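Local structure of ribose-phosphate pyrophosphokinase (Thermus thermophilus, 7PN0) at residues L124-H129 against D142-E147. The protein probably makes phosphoribosyl pyrophosphate by transferring the diphosphate group of ATP to ribose 5-phosphate. Numbering follows the deposited sequence.
Sequences LTMTLH and DHLSAE. With ADP (adenosine-5'-diphosphate), chain C; SO4 (sulfate ion), chain F.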
ATOM      1  N   LEU A 124     -19.559  -8.520   6.047  1.00 11.74           N
ATOM      2  CA  LEU A 124     -20.563  -9.524   6.489  1.00 12.66           C
ATOM      3  C   LEU A 124     -21.579  -9.635   5.365  1.00 12.30           C
ATOM      4  O   LEU A 124     -22.146  -8.597   5.024  1.00 12.91           O
ATOM      5  CB  LEU A 124     -21.234  -9.084   7.803  1.00 12.59           C
ATOM      6  CG  LEU A 124     -22.374  -9.988   8.292  1.00 12.13           C
ATOM      7  CD1 LEU A 124     -21.876 -11.406   8.472  1.00 12.08           C
ATOM      8  CD2 LEU A 124     -23.013  -9.413   9.562  1.00 12.04           C
ATOM      9  N   THR A 125     -21.759 -10.832   4.799  1.00 11.47           N
ATOM     10  CA  THR A 125     -22.615 -10.986   3.610  1.00 11.79           C
ATOM     11  C   THR A 125     -23.314 -12.332   3.688  1.00 12.36           C
ATOM     12  O   THR A 125     -22.980 -13.131   4.544  1.00 14.23           O
ATOM     13  CB  THR A 125     -21.823 -10.737   2.316  1.00 11.97           C
ATOM     14  OG1 THR A 125     -22.691 -10.708   1.191  1.00 12.41           O
ATOM     15  CG2 THR A 125     -20.744 -11.757   2.037  1.00 11.93           C
ATOM     16  N   MET A 126     -24.170 -12.604   2.718  1.00 14.62           N
ATOM     17  CA  MET A 126     -24.935 -13.873   2.709  1.00 14.26           C
ATOM     18  C   MET A 126     -25.030 -14.359   1.270  1.00 13.00           C
ATOM     19  O   MET A 126     -25.228 -13.542   0.381  1.00 13.95           O
ATOM     20  CB  MET A 126     -26.321 -13.709   3.325  1.00 14.51           C
ATOM     21  CG  MET A 126     -27.205 -14.941   3.188  1.00 15.02           C
ATOM     22  SD  MET A 126     -28.805 -14.704   4.052  1.00 16.83           S
ATOM     23  CE  MET A 126     -28.332 -15.072   5.731  1.00 15.88           C
ATOM     24  N   THR A 127     -24.922 -15.655   1.085  1.00 13.98           N
ATOM     25  CA  THR A 127     -25.119 -16.306  -0.229  1.00 14.27           C
ATOM     26  C   THR A 127     -24.433 -15.500  -1.348  1.00 14.28           C
ATOM     27  O   THR A 127     -25.121 -15.009  -2.294  1.00 14.34           O
ATOM     28  CB  THR A 127     -26.604 -16.572  -0.492  1.00 16.01           C
ATOM     29  OG1 THR A 127     -27.202 -17.212   0.642  1.00 17.09           O
ATOM     30  CG2 THR A 127     -26.780 -17.423  -1.732  1.00 18.20           C
ATOM     31  N   LEU A 128     -23.104 -15.474  -1.369  1.00 14.76           N
ATOM     32  CA  LEU A 128     -22.351 -14.960  -2.552  1.00 14.19           C
ATOM     33  C   LEU A 128     -22.675 -15.812  -3.769  1.00 15.04           C
ATOM     34  O   LEU A 128     -22.858 -17.022  -3.620  1.00 13.98           O
ATOM     35  CB  LEU A 128     -20.861 -14.994  -2.284  1.00 13.78           C
ATOM     36  CG  LEU A 128     -20.422 -13.965  -1.265  1.00 13.83           C
ATOM     37  CD1 LEU A 128     -19.006 -14.247  -0.846  1.00 14.12           C
ATOM     38  CD2 LEU A 128     -20.571 -12.557  -1.824  1.00 14.36           C
ATOM     39  N   HIS A 129     -22.819 -15.178  -4.919  1.00 15.14           N
ATOM     40  CA  HIS A 129     -23.152 -15.852  -6.195  1.00 15.40           C
ATOM     41  C   HIS A 129     -22.171 -16.995  -6.458  1.00 16.51           C
ATOM     42  O   HIS A 129     -22.602 -18.079  -6.879  1.00 14.88           O
ATOM     43  CB  HIS A 129     -23.126 -14.845  -7.342  1.00 16.49           C
ATOM     44  CG  HIS A 129     -23.344 -15.518  -8.653  1.00 17.92           C
ATOM     45  ND1 HIS A 129     -24.584 -16.077  -8.991  1.00 19.44           N
ATOM     46  CD2 HIS A 129     -22.488 -15.805  -9.665  1.00 17.65           C
ATOM     47  CE1 HIS A 129     -24.470 -16.634 -10.191  1.00 20.90           C
ATOM     48  NE2 HIS A 129     -23.208 -16.465 -10.632  1.00 18.32           N
ATOM     49  N   ASP A 142     -17.138 -12.518   6.644  1.00 12.54           N
ATOM     50  CA  ASP A 142     -18.021 -13.550   7.237  1.00 14.79           C
ATOM     51  C   ASP A 142     -19.152 -13.768   6.237  1.00 14.40           C
ATOM     52  O   ASP A 142     -19.898 -12.840   5.954  1.00 16.48           O
ATOM     53  CB  ASP A 142     -18.480 -13.173   8.641  1.00 14.63           C
ATOM     54  CG  ASP A 142     -17.353 -13.223   9.659  1.00 15.42           C
ATOM     55  OD1 ASP A 142     -16.635 -14.261   9.725  1.00 17.41           O
ATOM     56  OD2 ASP A 142     -17.129 -12.209  10.306  1.00 16.75           O
ATOM     57  N   HIS A 143     -19.199 -14.966   5.688  1.00 14.90           N
ATOM     58  CA  HIS A 143     -20.144 -15.360   4.621  1.00 15.56           C
ATOM     59  C   HIS A 143     -21.231 -16.233   5.259  1.00 16.07           C
ATOM     60  O   HIS A 143     -20.932 -17.392   5.511  1.00 15.32           O
ATOM     61  CB  HIS A 143     -19.364 -16.064   3.506  1.00 15.20           C
ATOM     62  CG  HIS A 143     -20.167 -16.490   2.336  1.00 14.96           C
ATOM     63  ND1 HIS A 143     -19.657 -17.353   1.404  1.00 15.54           N
ATOM     64  CD2 HIS A 143     -21.428 -16.189   1.947  1.00 15.79           C
ATOM     65  CE1 HIS A 143     -20.578 -17.592   0.487  1.00 16.50           C
ATOM     66  NE2 HIS A 143     -21.669 -16.895   0.802  1.00 17.30           N
ATOM     67  N   LEU A 144     -22.432 -15.693   5.478  1.00 15.88           N
ATOM     68  CA  LEU A 144     -23.552 -16.447   6.108  1.00 16.38           C
ATOM     69  C   LEU A 144     -24.223 -17.314   5.036  1.00 16.08           C
ATOM     70  O   LEU A 144     -24.351 -16.876   3.877  1.00 13.93           O
ATOM     71  CB  LEU A 144     -24.550 -15.449   6.697  1.00 16.59           C
ATOM     72  CG  LEU A 144     -24.040 -14.515   7.786  1.00 16.60           C
ATOM     73  CD1 LEU A 144     -25.146 -13.612   8.293  1.00 16.74           C
ATOM     74  CD2 LEU A 144     -23.395 -15.265   8.932  1.00 17.85           C
ATOM     75  N   SER A 145     -24.721 -18.480   5.444  1.00 16.91           N
ATOM     76  CA  SER A 145     -25.524 -19.388   4.604  1.00 16.36           C
ATOM     77  C   SER A 145     -27.019 -19.206   4.900  1.00 17.09           C
ATOM     78  O   SER A 145     -27.378 -19.094   6.108  1.00 16.78           O
ATOM     79  CB  SER A 145     -25.124 -20.794   4.869  1.00 17.74           C
ATOM     80  OG  SER A 145     -25.947 -21.680   4.120  1.00 19.67           O
ATOM     81  N   ALA A 146     -27.838 -19.217   3.856  1.00 16.24           N
ATOM     82  CA  ALA A 146     -29.326 -19.264   3.932  1.00 18.59           C
ATOM     83  C   ALA A 146     -29.815 -20.710   3.990  1.00 18.42           C
ATOM     84  O   ALA A 146     -31.034 -20.888   4.142  1.00 16.78           O
ATOM     85  CB  ALA A 146     -29.957 -18.565   2.771  1.00 17.97           C
ATOM     86  N   GLU A 147     -28.921 -21.698   3.923  1.00 18.55           N
ATOM     87  CA  GLU A 147     -29.340 -23.122   3.904  1.00 19.97           C
ATOM     88  C   GLU A 147     -30.335 -23.419   5.035  1.00 20.03           C
ATOM     89  O   GLU A 147     -31.382 -23.993   4.775  1.00 19.20           O
ATOM     90  CB  GLU A 147     -28.147 -24.068   4.033  1.00 23.01           C
ATOM     91  CG  GLU A 147     -27.410 -24.347   2.726  1.00 23.25           C
ATOM     92  CD  GLU A 147     -26.335 -25.420   2.884  1.00 24.70           C
ATOM     93  OE1 GLU A 147     -26.458 -26.269   3.792  1.00 24.07           O
ATOM     94  OE2 GLU A 147     -25.384 -25.405   2.095  1.00 29.53           O
TER
HETATM   95  PB  ADP C 401     -23.525 -17.778 -13.850  1.00 72.45           P
HETATM   96  O1B ADP C 401     -23.381 -18.997 -12.929  1.00 64.41           O
HETATM   97  O2B ADP C 401     -22.808 -16.559 -13.318  1.00 60.93           O
HETATM   98  O3B ADP C 401     -24.925 -17.464 -14.341  1.00 53.72           O
HETATM   99  PA  ADP C 401     -22.166 -17.235 -16.180  1.00 75.26           P
HETATM  100  O1A ADP C 401     -20.986 -16.561 -15.551  1.00 72.25           O
HETATM  101  O2A ADP C 401     -21.971 -17.926 -17.487  1.00 75.60           O
HETATM  102  O3A ADP C 401     -22.762 -18.294 -15.156  1.00 62.92           O
HETATM  103  O5' ADP C 401     -23.421 -16.205 -16.257  1.00 63.96           O
HETATM  104  C5' ADP C 401     -23.212 -14.767 -16.109  1.00 47.85           C
HETATM  105  C4' ADP C 401     -24.098 -13.984 -17.061  1.00 41.11           C
HETATM  106  O4' ADP C 401     -24.645 -12.843 -16.335  1.00 28.56           O
HETATM  107  C3' ADP C 401     -23.407 -13.373 -18.291  1.00 39.98           C
HETATM  108  O3' ADP C 401     -22.196 -14.015 -18.677  1.00 41.68           O
HETATM  109  C2' ADP C 401     -22.946 -12.024 -17.751  1.00 30.60           C
HETATM  110  O2' ADP C 401     -22.795 -11.101 -18.796  1.00 40.46           O
HETATM  111  C1' ADP C 401     -24.070 -11.647 -16.788  1.00 26.60           C
HETATM  112  N9  ADP C 401     -23.607 -10.878 -15.631  1.00 20.25           N
HETATM  113  C8  ADP C 401     -22.305 -10.645 -15.230  1.00 20.57           C
HETATM  114  N7  ADP C 401     -22.210  -9.871 -14.168  1.00 16.24           N
HETATM  115  C5  ADP C 401     -23.528  -9.566 -13.863  1.00 16.25           C
HETATM  116  C6  ADP C 401     -24.109  -8.777 -12.858  1.00 16.42           C
HETATM  117  N6  ADP C 401     -23.390  -8.165 -11.917  1.00 16.26           N
HETATM  118  N1  ADP C 401     -25.467  -8.665 -12.826  1.00 16.78           N
HETATM  119  C2  ADP C 401     -26.169  -9.322 -13.759  1.00 17.35           C
HETATM  120  N3  ADP C 401     -25.730 -10.105 -14.739  1.00 18.29           N
HETATM  121  C4  ADP C 401     -24.391 -10.175 -14.759  1.00 18.99           C
HETATM  122  S   SO4 F 404     -25.670 -20.610   0.641  1.00 21.90           S
HETATM  123  O1  SO4 F 404     -24.907 -21.292   1.656  1.00 18.25           O
HETATM  124  O2  SO4 F 404     -26.543 -19.664   1.306  1.00 22.82           O
HETATM  125  O3  SO4 F 404     -26.495 -21.576  -0.123  1.00 24.40           O
HETATM  126  O4  SO4 F 404     -24.797 -19.898  -0.228  1.00 23.24           O
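With CG of His143 trans to its main-chain N (chi1 -178°), the imidazole reaches across to the turn after strand 122-126, where Leu128, its CG swung beside its own N (chi1 -70°), lays CD1 over the middle of one ring face, 3.9 Å from the ring centroid. This CH-pi contact accompanies a hydrogen bond from Leu128 N to His143 NE2 (3.0 Å), nearly straight at hydrogen although the donor stands 37° out of the ring plane. An alanine in place of His143 would probably leave Leu128 N without its acceptor and the leucine methyl without a ring to cover.

The two strands run parallel in the five-stranded sheet of the PRTase-like N-terminal domain, 141-144 outermost within the chain. Thr125 N donates to Asp142 O, Leu144 N to Thr125 O (2.8 Å) and Thr127 N to Leu144 O, carrying the ladder one residue past the end of strand 122-126. On the sheet face of Leu124, Met126 and Leu144, Leu124 CD1 packs on Leu144 CG (3.8 Å) and Met126 CE on Leu144 CB (3.9 Å), beneath helix 287-299.

A sulfate, probably from the crystallisation liquor, bridges both segments: its O2 accepts from Thr127 OG1 (2.6 Å) and Ala146 N (2.9 Å), its O1 from Ser145 OG, and Arg175 adds another donor. Ser145 OG also accepts from Glu147 N, capping helix 147-157. His129 NE2 donates a hydrogen bond to ADP O2B (2.7 Å), while ND1 is hydrogen-bonded to Asp219. As acceptor, His143 NE2 is probably unprotonated, which lets it tie the loop leading to His129 to strand 141-144.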